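PDB 4UOP: lipoteichoic acid primase from Listeria monocytogenes, which belongs to the sulfatase-like family and binds a magnesium ion in its extracellular catalytic domain. Local coordinates for residues Asp39-Ser44 / Phe359-Leu364; Ala151-Asn156 / Ala216-Val221; Thr155-Phe160 / Tyr176-Phe181; Lys333-Glu338 / Asn369-Arg374. All coordinates share one frame; numbering follows the deposited sequence.

Helix 34-41, near the N terminus, opens the longest loop, which contact 1 closes more than three hundred residues later at 359-364. Contacts 2 and 3 are nested inside it and start from the same part of the chain, sharing Thr155 and Asn156. Contact 3 closes a short loop at 176-181, and contact 2 a longer one at 216-221; both lie at the end of the large mixed sheet formed by strands 174-176, 149-153 and 214-219. Contact 4, from 333-338 to 369-374, follows in series and crosses contact 1. Contacts 1 and 4 touch where the N-terminal helix, the mixed sheet and the C-terminal antiparallel sheet meet, on the opposite side of the chain's centre from contacts 2 and 3.

Contact 1 of 4, residues Asp39-Ser44 / Phe359-Leu364; sequences DIKGVS and FGTDIL
Lys41 and Thr361 supply the polar part of this contact, between the end of helix 34-41 and the loop that leads from helix 341-348 to strand 371-373. The lysine ammonium appears to donate to two oxygens, NZ lying 2.9 Å from Thr361 OG1 and 3.1 Å from Phe359 O, one a hydroxyl and the other a main-chain carbonyl, with Gly360 between them. NZ is modelled too close to another atom, however, and its position, and with it both bonds, is less sure. An extended chain carries the amine across: CG points away from the backbone N (chi1 -169°) and the rest of the chain is extended. Thr361 turns OG1 to the side of its own backbone N (chi1 -56°), where the lysine meets it.

Apolar contact is slight. Thr361 sends its other branch to Val43, CG2 resting 4.0 Å from Val43 CG1. The helix ends at Lys41, and Gly42 after it, with a positive phi of 72°, turns the chain toward Val43.

Within the loop, Asp362 makes an Asx turn, OD1 accepting from Leu364 N at 3.1 Å with the donor above the carboxylate plane. Around the pair, Asp340 accepts from Thr361 N, while Leu424 of helix 412-433 packs on the lysine.

If NZ is placed rightly, the ammonium lies mainly among neutral oxygens, with Asp340 as a long, weak ion-pair partner; its positive charge is then probably stabilised mainly by the dipoles of these oxygens, tying the loop to the end of helix 34-41.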
loop_
_atom_site.group_PDB
_atom_site.type_symbol
_atom_site.label_atom_id
_atom_site.label_comp_id
_atom_site.label_asym_id
_atom_site.label_seq_id
_atom_site.Cartn_x
_atom_site.Cartn_y
_atom_site.Cartn_z
ATOM N N ASP B 39 22.146 -17.147 -4.189
ATOM C CA ASP B 39 21.802 -18.311 -5.012
ATOM C C ASP B 39 20.368 -18.256 -5.528
ATOM O O ASP B 39 20.111 -18.589 -6.681
ATOM C CB ASP B 39 22.000 -19.619 -4.218
ATOM C CG ASP B 39 23.466 -19.954 -3.978
ATOM O OD1 ASP B 39 24.351 -19.404 -4.675
ATOM O OD2 ASP B 39 23.737 -20.794 -3.085
ATOM N N ILE B 40 19.433 -17.844 -4.677
ATOM C CA ILE B 40 18.036 -17.679 -5.092
ATOM C C ILE B 40 17.910 -16.646 -6.225
ATOM O O ILE B 40 17.220 -16.893 -7.214
ATOM C CB ILE B 40 17.132 -17.294 -3.901
ATOM C CG1 ILE B 40 17.000 -18.483 -2.938
ATOM C CG2 ILE B 40 15.753 -16.859 -4.384
ATOM C CD1 ILE B 40 16.471 -18.110 -1.573
ATOM N N LYS B 41 18.596 -15.510 -6.093
ATOM C CA LYS B 41 18.546 -14.471 -7.127
ATOM C C LYS B 41 19.127 -14.981 -8.442
ATOM O O LYS B 41 18.618 -14.678 -9.509
ATOM C CB LYS B 41 19.272 -13.200 -6.683
ATOM C CG LYS B 41 19.014 -12.016 -7.622
ATOM C CD LYS B 41 19.484 -10.706 -7.029
ATOM C CE LYS B 41 19.035 -9.504 -7.867
ATOM N NZ LYS B 41 19.592 -8.235 -7.300
ATOM N N GLY B 42 20.188 -15.775 -8.352
ATOM C CA GLY B 42 20.738 -16.445 -9.510
ATOM C C GLY B 42 21.467 -15.547 -10.484
ATOM O O GLY B 42 21.618 -15.909 -11.636
ATOM N N VAL B 43 21.910 -14.371 -10.040
ATOM C CA VAL B 43 22.680 -13.486 -10.907
ATOM C C VAL B 43 24.156 -13.790 -10.693
ATOM O O VAL B 43 24.608 -13.873 -9.562
ATOM C CB VAL B 43 22.398 -11.999 -10.605
ATOM C CG1 VAL B 43 23.338 -11.110 -11.390
ATOM C CG2 VAL B 43 20.957 -11.673 -10.947
ATOM N N SER B 44 24.899 -13.955 -11.780
ATOM C CA SER B 44 26.291 -14.350 -11.681
ATOM C C SER B 44 27.143 -13.102 -11.424
ATOM O O SER B 44 27.120 -12.161 -12.220
ATOM C CB SER B 44 26.719 -15.069 -12.966
ATOM O OG SER B 44 28.073 -15.473 -12.893
ATOM N N PHE B 359 20.040 -8.214 -0.812
ATOM C CA PHE B 359 19.204 -8.696 -1.903
ATOM C C PHE B 359 19.585 -8.042 -3.218
ATOM O O PHE B 359 19.225 -8.529 -4.278
ATOM C CB PHE B 359 17.733 -8.490 -1.582
ATOM C CG PHE B 359 17.250 -9.404 -0.506
ATOM C CD1 PHE B 359 17.495 -9.113 0.828
ATOM C CD2 PHE B 359 16.639 -10.607 -0.828
ATOM C CE1 PHE B 359 17.090 -9.992 1.827
ATOM C CE2 PHE B 359 16.231 -11.487 0.168
ATOM C CZ PHE B 359 16.462 -11.179 1.493
ATOM N N GLY B 360 20.325 -6.946 -3.139
ATOM C CA GLY B 360 20.890 -6.317 -4.329
ATOM C C GLY B 360 22.150 -7.002 -4.784
ATOM O O GLY B 360 22.682 -7.879 -4.083
ATOM N N THR B 361 22.631 -6.579 -5.947
ATOM C CA THR B 361 23.793 -7.128 -6.615
ATOM C C THR B 361 24.745 -5.996 -7.034
ATOM O O THR B 361 24.308 -4.904 -7.395
ATOM C CB THR B 361 23.341 -7.909 -7.872
ATOM O OG1 THR B 361 22.393 -8.913 -7.484
ATOM C CG2 THR B 361 24.500 -8.559 -8.586
ATOM N N ASP B 362 26.036 -6.275 -6.996
ATOM C CA ASP B 362 27.058 -5.371 -7.499
ATOM C C ASP B 362 26.889 -5.255 -9.014
ATOM O O ASP B 362 27.231 -6.154 -9.774
ATOM C CB ASP B 362 28.441 -5.888 -7.111
ATOM C CG ASP B 362 29.580 -5.078 -7.698
ATOM O OD1 ASP B 362 29.352 -4.052 -8.382
ATOM O OD2 ASP B 362 30.739 -5.477 -7.462
ATOM N N ILE B 363 26.374 -4.117 -9.472
ATOM C CA ILE B 363 26.032 -4.017 -10.878
ATOM C C ILE B 363 27.248 -3.873 -11.799
ATOM O O ILE B 363 27.124 -4.076 -12.998
ATOM C CB ILE B 363 25.017 -2.893 -11.157
ATOM C CG1 ILE B 363 25.619 -1.522 -10.947
ATOM C CG2 ILE B 363 23.763 -3.084 -10.298
ATOM C CD1 ILE B 363 24.749 -0.425 -11.548
ATOM N N LEU B 364 28.408 -3.530 -11.255
ATOM C CA LEU B 364 29.606 -3.419 -12.091
ATOM C C LEU B 364 30.327 -4.760 -12.259
ATOM O O LEU B 364 31.328 -4.837 -12.976
ATOM C CB LEU B 364 30.563 -2.371 -11.531
ATOM C CG LEU B 364 29.989 -0.952 -11.390
ATOM C CD1 LEU B 364 31.040 -0.025 -10.822
ATOM C CD2 LEU B 364 29.476 -0.448 -12.717
#

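Contact 2 of 4, residues Ala151-Asn156 / Ala216-Val221; sequences ATFHTN and AQLISV
The imidazole of His154 meets the 216-221 segment at its edge, with Ile219 O and Ser220 O both near the ring plane. ND1 donates to Ile219 O at 3.0 Å in an almost straight bond (174°); the oxygen lies in the plane of the ring, yet the nitrogen stands 47° above the carbonyl plane. Val221 CB reaches CE1 of the same ring obliquely, at 3.7 Å. Phe153 has Gln217 O at the edge of its ring; with CG set beside the backbone N (chi1 -62°), the ring swings so that its CE1 lies 3.9 Å from Ala216 CB, and it stacks on Tyr176. Phe153 CB makes a separate apolar contact with Leu218 CG.

The backbones run parallel as neighbouring strands of the central mixed sheet of the alpha/beta sulfatase fold. Gln217 N donates to Ala151 O at 2.9 Å, Phe153 N to Gln217 O at 2.8 Å and Ile219 N to Phe153 O at 2.9 Å. Helix 107-117 covers the sheet face bearing Thr152 and Gln217; helix 193-209 covers the one bearing Phe153, Ala216 and Leu218.

Past the last of these bonds the chains separate, and a water spans the gap, accepting from Thr155 N and donating to Ile219 O, 2.9 Å away. Thr155 OG1 has its main partner in Pro191 O. Ser220 turns away from this pairing and hydrogen-bonds through OG to the backbone N of Glu66, a magnesium ligand.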
loop_
_atom_site.group_PDB
_atom_site.type_symbol
_atom_site.label_atom_id
_atom_site.label_comp_id
_atom_site.label_asym_id
_atom_site.label_seq_id
_atom_site.Cartn_x
_atom_site.Cartn_y
_atom_site.Cartn_z
ATOM N N ALA B 151 26.136 10.446 8.077
ATOM C CA ALA B 151 25.084 11.427 8.340
ATOM C C ALA B 151 24.124 11.475 7.171
ATOM O O ALA B 151 24.512 11.232 6.027
ATOM C CB ALA B 151 25.669 12.812 8.595
ATOM N N THR B 152 22.875 11.816 7.468
ATOM C CA THR B 152 21.914 12.098 6.411
ATOM C C THR B 152 21.314 13.486 6.621
ATOM O O THR B 152 21.172 13.931 7.765
ATOM C CB THR B 152 20.847 10.989 6.344
ATOM O OG1 THR B 152 19.970 11.189 5.222
ATOM C CG2 THR B 152 20.070 10.902 7.641
ATOM N N PHE B 153 20.984 14.148 5.507
ATOM C CA PHE B 153 20.553 15.544 5.469
ATOM C C PHE B 153 19.259 15.654 4.678
ATOM O O PHE B 153 19.175 15.186 3.550
ATOM C CB PHE B 153 21.593 16.413 4.746
ATOM C CG PHE B 153 22.957 16.450 5.400
ATOM C CD1 PHE B 153 23.870 15.405 5.214
ATOM C CD2 PHE B 153 23.343 17.526 6.168
ATOM C CE1 PHE B 153 25.132 15.455 5.776
ATOM C CE2 PHE B 153 24.605 17.565 6.756
ATOM C CZ PHE B 153 25.497 16.530 6.558
ATOM N N HIS B 154 18.259 16.312 5.262
ATOM C CA HIS B 154 17.000 16.577 4.571
ATOM C C HIS B 154 16.339 17.750 5.271
ATOM O O HIS B 154 16.371 17.803 6.496
ATOM C CB HIS B 154 16.108 15.345 4.622
ATOM C CG HIS B 154 14.798 15.511 3.913
ATOM N ND1 HIS B 154 14.703 15.735 2.554
ATOM C CD2 HIS B 154 13.528 15.472 4.377
ATOM C CE1 HIS B 154 13.431 15.814 2.211
ATOM N NE2 HIS B 154 12.697 15.665 3.301
ATOM N N THR B 155 15.765 18.688 4.513
ATOM C CA THR B 155 15.333 19.964 5.101
ATOM C C THR B 155 13.950 19.931 5.755
ATOM O O THR B 155 13.579 20.905 6.418
ATOM C CB THR B 155 15.384 21.139 4.100
ATOM O OG1 THR B 155 14.405 20.950 3.074
ATOM C CG2 THR B 155 16.776 21.278 3.476
ATOM N N ASN B 156 13.211 18.838 5.606
ATOM C CA ASN B 156 11.941 18.684 6.315
ATOM C C ASN B 156 12.107 18.043 7.705
ATOM O O ASN B 156 13.194 17.579 8.068
ATOM C CB ASN B 156 10.969 17.852 5.482
ATOM C CG ASN B 156 9.531 18.313 5.617
ATOM O OD1 ASN B 156 9.172 19.062 6.537
ATOM N ND2 ASN B 156 8.687 17.855 4.697
ATOM N N ALA B 216 27.987 10.968 3.525
ATOM C CA ALA B 216 26.871 11.908 3.620
ATOM C C ALA B 216 25.785 11.531 2.613
ATOM O O ALA B 216 26.070 11.354 1.420
ATOM C CB ALA B 216 27.370 13.311 3.362
ATOM N N GLN B 217 24.557 11.360 3.101
ATOM C CA GLN B 217 23.382 11.109 2.253
ATOM C C GLN B 217 22.501 12.361 2.286
ATOM O O GLN B 217 22.076 12.765 3.356
ATOM C CB GLN B 217 22.585 9.930 2.779
ATOM C CG GLN B 217 21.315 9.646 2.001
ATOM C CD GLN B 217 21.497 8.713 0.823
ATOM O OE1 GLN B 217 22.453 7.923 0.764
ATOM N NE2 GLN B 217 20.537 8.744 -0.100
ATOM N N LEU B 218 22.270 12.965 1.129
ATOM C CA LEU B 218 21.447 14.155 1.016
ATOM C C LEU B 218 20.177 13.799 0.260
ATOM O O LEU B 218 20.232 13.139 -0.792
ATOM C CB LEU B 218 22.200 15.269 0.295
ATOM C CG LEU B 218 23.416 15.846 1.018
ATOM C CD1 LEU B 218 24.652 15.005 0.784
ATOM C CD2 LEU B 218 23.713 17.265 0.558
ATOM N N ILE B 219 19.027 14.217 0.785
ATOM C CA ILE B 219 17.742 13.928 0.190
ATOM C C ILE B 219 17.167 15.277 -0.255
ATOM O O ILE B 219 16.864 16.061 0.563
ATOM C CB ILE B 219 16.779 13.285 1.210
ATOM C CG1 ILE B 219 17.479 12.137 1.933
ATOM C CG2 ILE B 219 15.541 12.756 0.556
ATOM C CD1 ILE B 219 17.780 11.022 1.023
ATOM N N SER B 220 17.041 15.484 -1.557
ATOM C CA SER B 220 16.514 16.730 -2.106
ATOM C C SER B 220 15.012 16.821 -1.953
ATOM O O SER B 220 14.406 15.841 -1.629
ATOM C CB SER B 220 16.915 16.904 -3.557
ATOM O OG SER B 220 16.063 16.234 -4.373
ATOM N N VAL B 221 14.431 18.010 -2.107
ATOM C CA VAL B 221 13.012 18.133 -1.922
ATOM C C VAL B 221 12.303 19.146 -2.803
ATOM O O VAL B 221 11.156 19.097 -2.903
ATOM C CB VAL B 221 12.647 18.334 -0.445
ATOM C CG1 VAL B 221 12.805 19.765 -0.066
ATOM C CG2 VAL B 221 11.247 17.875 -0.143
HETATM O O HOH W 1 15.954 18.583 1.621
#

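Contact 3 of 4, residues Thr155-Phe160 / Tyr176-Phe181; sequences TNDASF and YDRKFF
Asn156 O receives Arg178 N at 3.1 Å from well above its carbonyl plane, where the loop after strand 149-153 passes the start of helix 178-181 and then bends in a type I turn from Asp157 to Phe160. Asp177 occupies the N-cap of this helix. Its OD2 accepts from Ala158 N at 3.1 Å through the anti lone pair, while OD1 makes a weak capping bond to Lys179 N and a salt bridge to Lys179 NZ. The two oxygens therefore serve different segments: OD2 the 155-160 loop, OD1 the start of the helix. Arg178 reaches out extended, CG anti to the backbone N (chi1 -166°), passing obliquely across Asp157. CD comes within 3.4 Å of Asp157 OD2. The carboxylate and guanidinium planes are nearly parallel (17° apart), and Asp157 OD2 and Arg178 NH1, 3.9 Å apart, make a long salt bridge; Asp183 and Phe189 O hold the arginine more closely. Thr155 CG2 sits over one face of the Phe181 ring, 3.8 Å from its centroid, in a CH-pi contact; Phe180 covers the opposite face.

Thr155 O is buried without a polar partner. Asp157 OD1 and Asp177 OD2 lie 4.6 Å apart, a closeness of like charges that Arg178 and Lys179 probably offset.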
loop_
_atom_site.group_PDB
_atom_site.type_symbol
_atom_site.label_atom_id
_atom_site.label_comp_id
_atom_site.label_asym_id
_atom_site.label_seq_id
_atom_site.Cartn_x
_atom_site.Cartn_y
_atom_site.Cartn_z
ATOM N N THR B 155 15.765 18.688 4.513
ATOM C CA THR B 155 15.333 19.964 5.101
ATOM C C THR B 155 13.950 19.931 5.755
ATOM O O THR B 155 13.579 20.905 6.418
ATOM C CB THR B 155 15.384 21.139 4.100
ATOM O OG1 THR B 155 14.405 20.950 3.074
ATOM C CG2 THR B 155 16.776 21.278 3.476
ATOM N N ASN B 156 13.211 18.838 5.606
ATOM C CA ASN B 156 11.941 18.684 6.315
ATOM C C ASN B 156 12.107 18.043 7.705
ATOM O O ASN B 156 13.194 17.579 8.068
ATOM C CB ASN B 156 10.969 17.852 5.482
ATOM C CG ASN B 156 9.531 18.313 5.617
ATOM O OD1 ASN B 156 9.172 19.062 6.537
ATOM N ND2 ASN B 156 8.687 17.855 4.697
ATOM N N ASP B 157 11.024 18.021 8.475
ATOM C CA ASP B 157 11.054 17.477 9.834
ATOM C C ASP B 157 11.201 15.954 9.829
ATOM O O ASP B 157 10.524 15.267 9.083
ATOM C CB ASP B 157 9.787 17.878 10.600
ATOM C CG ASP B 157 9.700 19.387 10.843
ATOM O OD1 ASP B 157 10.451 19.908 11.703
ATOM O OD2 ASP B 157 8.875 20.063 10.187
ATOM N N ALA B 158 12.084 15.440 10.675
ATOM C CA ALA B 158 12.421 14.016 10.681
ATOM C C ALA B 158 11.324 13.127 11.271
ATOM O O ALA B 158 11.412 11.902 11.165
ATOM C CB ALA B 158 13.726 13.783 11.425
ATOM N N SER B 159 10.284 13.716 11.864
ATOM C CA SER B 159 9.086 12.926 12.192
ATOM C C SER B 159 8.433 12.279 10.946
ATOM O O SER B 159 7.793 11.232 11.058
ATOM C CB SER B 159 8.049 13.782 12.929
ATOM O OG SER B 159 7.652 14.885 12.137
ATOM N N PHE B 160 8.588 12.897 9.771
ATOM C CA PHE B 160 8.024 12.344 8.523
ATOM C C PHE B 160 8.551 10.933 8.251
ATOM O O PHE B 160 9.767 10.699 8.246
ATOM C CB PHE B 160 8.399 13.183 7.294
ATOM C CG PHE B 160 7.418 14.238 6.892
ATOM C CD1 PHE B 160 7.528 15.529 7.400
ATOM C CD2 PHE B 160 6.461 13.984 5.917
ATOM C CE1 PHE B 160 6.661 16.535 6.991
ATOM C CE2 PHE B 160 5.595 14.983 5.499
ATOM C CZ PHE B 160 5.694 16.260 6.041
ATOM N N TYR B 176 20.465 15.368 10.045
ATOM C CA TYR B 176 20.238 16.808 10.074
ATOM C C TYR B 176 18.897 17.058 9.416
ATOM O O TYR B 176 18.715 16.730 8.243
ATOM C CB TYR B 176 21.328 17.513 9.293
ATOM C CG TYR B 176 22.728 17.384 9.857
ATOM C CD1 TYR B 176 23.487 16.239 9.638
ATOM C CD2 TYR B 176 23.301 18.423 10.603
ATOM C CE1 TYR B 176 24.769 16.130 10.139
ATOM C CE2 TYR B 176 24.589 18.326 11.095
ATOM C CZ TYR B 176 25.311 17.165 10.877
ATOM O OH TYR B 176 26.586 17.066 11.363
ATOM N N ASP B 177 17.956 17.628 10.164
ATOM C CA ASP B 177 16.600 17.813 9.673
ATOM C C ASP B 177 16.216 19.299 9.717
ATOM O O ASP B 177 17.075 20.171 9.854
ATOM C CB ASP B 177 15.619 16.909 10.443
ATOM C CG ASP B 177 15.199 17.478 11.784
ATOM O OD1 ASP B 177 15.943 18.289 12.367
ATOM O OD2 ASP B 177 14.094 17.112 12.250
ATOM N N ARG B 178 14.928 19.578 9.598
ATOM C CA ARG B 178 14.473 20.975 9.542
ATOM C C ARG B 178 15.070 21.865 10.640
ATOM O O ARG B 178 15.451 22.989 10.361
ATOM C CB ARG B 178 12.958 21.058 9.588
ATOM C CG ARG B 178 12.458 22.441 9.185
ATOM C CD ARG B 178 10.958 22.537 9.305
ATOM N NE ARG B 178 10.453 23.611 8.447
ATOM C CZ ARG B 178 9.732 23.434 7.344
ATOM N NH1 ARG B 178 9.391 22.211 6.929
ATOM N NH2 ARG B 178 9.337 24.497 6.652
ATOM N N LYS B 179 15.143 21.362 11.870
ATOM C CA LYS B 179 15.739 22.116 13.004
ATOM C C LYS B 179 17.113 22.687 12.684
ATOM O O LYS B 179 17.455 23.801 13.101
ATOM C CB LYS B 179 15.868 21.233 14.249
ATOM C CG LYS B 179 14.548 20.839 14.889
ATOM C CD LYS B 179 14.743 20.335 16.314
ATOM C CE LYS B 179 15.708 19.158 16.401
ATOM N NZ LYS B 179 15.344 18.028 15.494
ATOM N N PHE B 180 17.905 21.917 11.944
ATOM C CA PHE B 180 19.227 22.353 11.532
ATOM C C PHE B 180 19.186 23.393 10.418
ATOM O O PHE B 180 19.999 24.316 10.403
ATOM C CB PHE B 180 20.069 21.145 11.081
ATOM C CG PHE B 180 21.379 21.523 10.467
ATOM C CD1 PHE B 180 22.437 21.938 11.263
ATOM C CD2 PHE B 180 21.553 21.479 9.092
ATOM C CE1 PHE B 180 23.646 22.285 10.696
ATOM C CE2 PHE B 180 22.751 21.841 8.516
ATOM C CZ PHE B 180 23.802 22.240 9.320
ATOM N N PHE B 181 18.306 23.208 9.439
ATOM C CA PHE B 181 18.279 24.107 8.269
ATOM C C PHE B 181 17.599 25.475 8.437
ATOM O O PHE B 181 17.848 26.361 7.631
ATOM C CB PHE B 181 17.735 23.368 7.044
ATOM C CG PHE B 181 18.597 22.228 6.598
ATOM C CD1 PHE B 181 19.715 22.461 5.813
ATOM C CD2 PHE B 181 18.300 20.922 6.970
ATOM C CE1 PHE B 181 20.519 21.413 5.405
ATOM C CE2 PHE B 181 19.102 19.868 6.560
ATOM C CZ PHE B 181 20.212 20.113 5.784
#

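Contact 4 of 4, residues Lys333-Glu338 / Asn369-Arg374; sequences KNVGGE and NYVPER
Asn369 grips the 333-338 segment with two hydrogen bonds. Its backbone N donates to Asn334 OD1 at 3.1 Å (154° at the hydrogen), the donor lying in the carbonyl plane on a lone pair. Its side-chain ND2 donates to Val335 O at 2.9 Å; the oxygen stays close to the amide plane, though the donor is tilted 33° from the carbonyl plane. With CG anti to the backbone N, the Asn369 side chain carries ND2 to Val335 O while its own backbone N meets Asn334 OD1; the two asparagine side chains cross at about a right angle, their amide planes 56° apart.

Asn334 ND2 donates to Ile363 O, which helps orient its amide with OD1 directed at Asn369. Asn369 has weaker outside partners, Asp340 at ND2 and the less surely placed Lys41 NZ at OD1. The backbone N of Asn334 also binds a pentaethylene glycol molecule, probably from the crystallisation liquor.

Packing continues outward from Val335, whose CG2 is pressed to 3.0 Å from Asn369 O and lies 4.0 Å from Tyr370 CA. Val371 turns CG2 onto the bare backbone of the two glycines, 3.6 Å from Gly336 C and 3.7 Å from Gly337 N.

No main-chain to main-chain bond joins the segments: Gly336 pairs with Phe100 in the large mixed sheet, and Val371 with Phe383 in the five-stranded antiparallel sheet, of which 371-373 is an outermost strand. Sulfatase-like folds characteristically combine a large mixed sheet with a smaller C-terminal antiparallel one, and at this point the two are joined through side-chain to main-chain bonds and packing.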
loop_
_atom_site.group_PDB
_atom_site.type_symbol
_atom_site.label_atom_id
_atom_site.label_comp_id
_atom_site.label_asym_id
_atom_site.label_seq_id
_atom_site.Cartn_x
_atom_site.Cartn_y
_atom_site.Cartn_z
ATOM N N LYS B 333 25.854 -1.082 -18.881
ATOM C CA LYS B 333 24.911 -1.906 -19.642
ATOM C C LYS B 333 24.021 -2.767 -18.752
ATOM O O LYS B 333 22.888 -3.030 -19.090
ATOM C CB LYS B 333 25.663 -2.798 -20.638
ATOM C CG LYS B 333 26.553 -2.035 -21.609
ATOM C CD LYS B 333 25.842 -0.902 -22.331
ATOM C CE LYS B 333 24.586 -1.363 -23.055
ATOM N NZ LYS B 333 24.078 -0.304 -23.981
ATOM N N ASN B 334 24.541 -3.203 -17.626
ATOM C CA ASN B 334 23.819 -4.074 -16.720
ATOM C C ASN B 334 22.746 -3.260 -15.986
ATOM O O ASN B 334 23.030 -2.157 -15.501
ATOM C CB ASN B 334 24.839 -4.689 -15.770
ATOM C CG ASN B 334 24.273 -5.776 -14.868
ATOM O OD1 ASN B 334 23.440 -6.593 -15.259
ATOM N ND2 ASN B 334 24.769 -5.804 -13.650
ATOM N N VAL B 335 21.538 -3.798 -15.886
ATOM C CA VAL B 335 20.475 -3.095 -15.174
ATOM C C VAL B 335 20.679 -3.121 -13.679
ATOM O O VAL B 335 21.370 -3.985 -13.134
ATOM C CB VAL B 335 19.050 -3.612 -15.472
ATOM C CG1 VAL B 335 18.751 -3.471 -16.939
ATOM C CG2 VAL B 335 18.856 -5.047 -14.984
ATOM N N GLY B 336 20.045 -2.165 -13.015
ATOM C CA GLY B 336 20.090 -2.082 -11.583
ATOM C C GLY B 336 18.861 -1.401 -11.040
ATOM O O GLY B 336 18.094 -0.779 -11.785
ATOM N N GLY B 337 18.682 -1.540 -9.736
ATOM C CA GLY B 337 17.652 -0.831 -8.993
ATOM C C GLY B 337 18.221 -0.278 -7.712
ATOM O O GLY B 337 19.399 -0.501 -7.386
ATOM N N GLU B 338 17.401 0.470 -6.978
ATOM C CA GLU B 338 17.890 1.119 -5.770
ATOM C C GLU B 338 18.492 0.112 -4.766
ATOM O O GLU B 338 19.459 0.428 -4.108
ATOM C CB GLU B 338 16.807 1.976 -5.134
ATOM C CG GLU B 338 16.668 3.305 -5.875
ATOM C CD GLU B 338 15.304 3.958 -5.767
ATOM O OE1 GLU B 338 14.268 3.256 -5.647
ATOM O OE2 GLU B 338 15.281 5.200 -5.855
ATOM N N ASN B 369 21.815 -9.001 -14.318
ATOM C CA ASN B 369 21.001 -8.563 -13.183
ATOM C C ASN B 369 19.558 -8.293 -13.620
ATOM O O ASN B 369 19.291 -8.046 -14.797
ATOM C CB ASN B 369 21.628 -7.337 -12.521
ATOM C CG ASN B 369 21.001 -7.001 -11.184
ATOM O OD1 ASN B 369 20.593 -7.880 -10.428
ATOM N ND2 ASN B 369 20.937 -5.716 -10.882
ATOM N N TYR B 370 18.626 -8.426 -12.688
ATOM C CA TYR B 370 17.242 -8.060 -12.938
ATOM C C TYR B 370 16.664 -7.455 -11.676
ATOM O O TYR B 370 17.241 -7.587 -10.607
ATOM C CB TYR B 370 16.425 -9.268 -13.411
ATOM C CG TYR B 370 16.365 -10.400 -12.427
ATOM C CD1 TYR B 370 17.388 -11.340 -12.367
ATOM C CD2 TYR B 370 15.292 -10.538 -11.563
ATOM C CE1 TYR B 370 17.353 -12.364 -11.460
ATOM C CE2 TYR B 370 15.247 -11.583 -10.652
ATOM C CZ TYR B 370 16.280 -12.491 -10.617
ATOM O OH TYR B 370 16.252 -13.535 -9.726
ATOM N N VAL B 371 15.540 -6.768 -11.809
ATOM C CA VAL B 371 14.969 -6.015 -10.702
ATOM C C VAL B 371 13.514 -6.398 -10.467
ATOM O O VAL B 371 12.639 -6.000 -11.255
ATOM C CB VAL B 371 15.046 -4.493 -10.973
ATOM C CG1 VAL B 371 14.581 -3.734 -9.758
ATOM C CG2 VAL B 371 16.464 -4.086 -11.350
ATOM N N PRO B 372 13.242 -7.166 -9.387
ATOM C CA PRO B 372 11.869 -7.439 -8.975
ATOM C C PRO B 372 11.109 -6.169 -8.577
ATOM O O PRO B 372 11.701 -5.264 -7.987
ATOM C CB PRO B 372 12.046 -8.354 -7.763
ATOM C CG PRO B 372 13.370 -8.995 -7.975
ATOM C CD PRO B 372 14.210 -7.910 -8.562
ATOM N N GLU B 373 9.807 -6.135 -8.871
ATOM C CA GLU B 373 8.947 -5.013 -8.500
ATOM C C GLU B 373 7.714 -5.511 -7.781
ATOM O O GLU B 373 7.317 -6.653 -7.955
ATOM C CB GLU B 373 8.546 -4.238 -9.750
ATOM C CG GLU B 373 9.725 -3.617 -10.485
ATOM C CD GLU B 373 10.312 -2.406 -9.790
ATOM O OE1 GLU B 373 9.685 -1.864 -8.861
ATOM O OE2 GLU B 373 11.415 -1.984 -10.181
ATOM N N ARG B 374 7.111 -4.651 -6.964
ATOM C CA ARG B 374 5.890 -5.011 -6.259
ATOM C C ARG B 374 5.002 -3.801 -6.015
ATOM O O ARG B 374 5.343 -2.680 -6.396
ATOM C CB ARG B 374 6.233 -5.690 -4.926
ATOM C CG ARG B 374 6.698 -4.726 -3.840
ATOM C CD ARG B 374 7.440 -5.409 -2.696
ATOM N NE ARG B 374 6.805 -6.652 -2.253
ATOM C CZ ARG B 374 7.209 -7.363 -1.202
ATOM N NH1 ARG B 374 8.221 -6.953 -0.439
ATOM N NH2 ARG B 374 6.578 -8.489 -0.904
#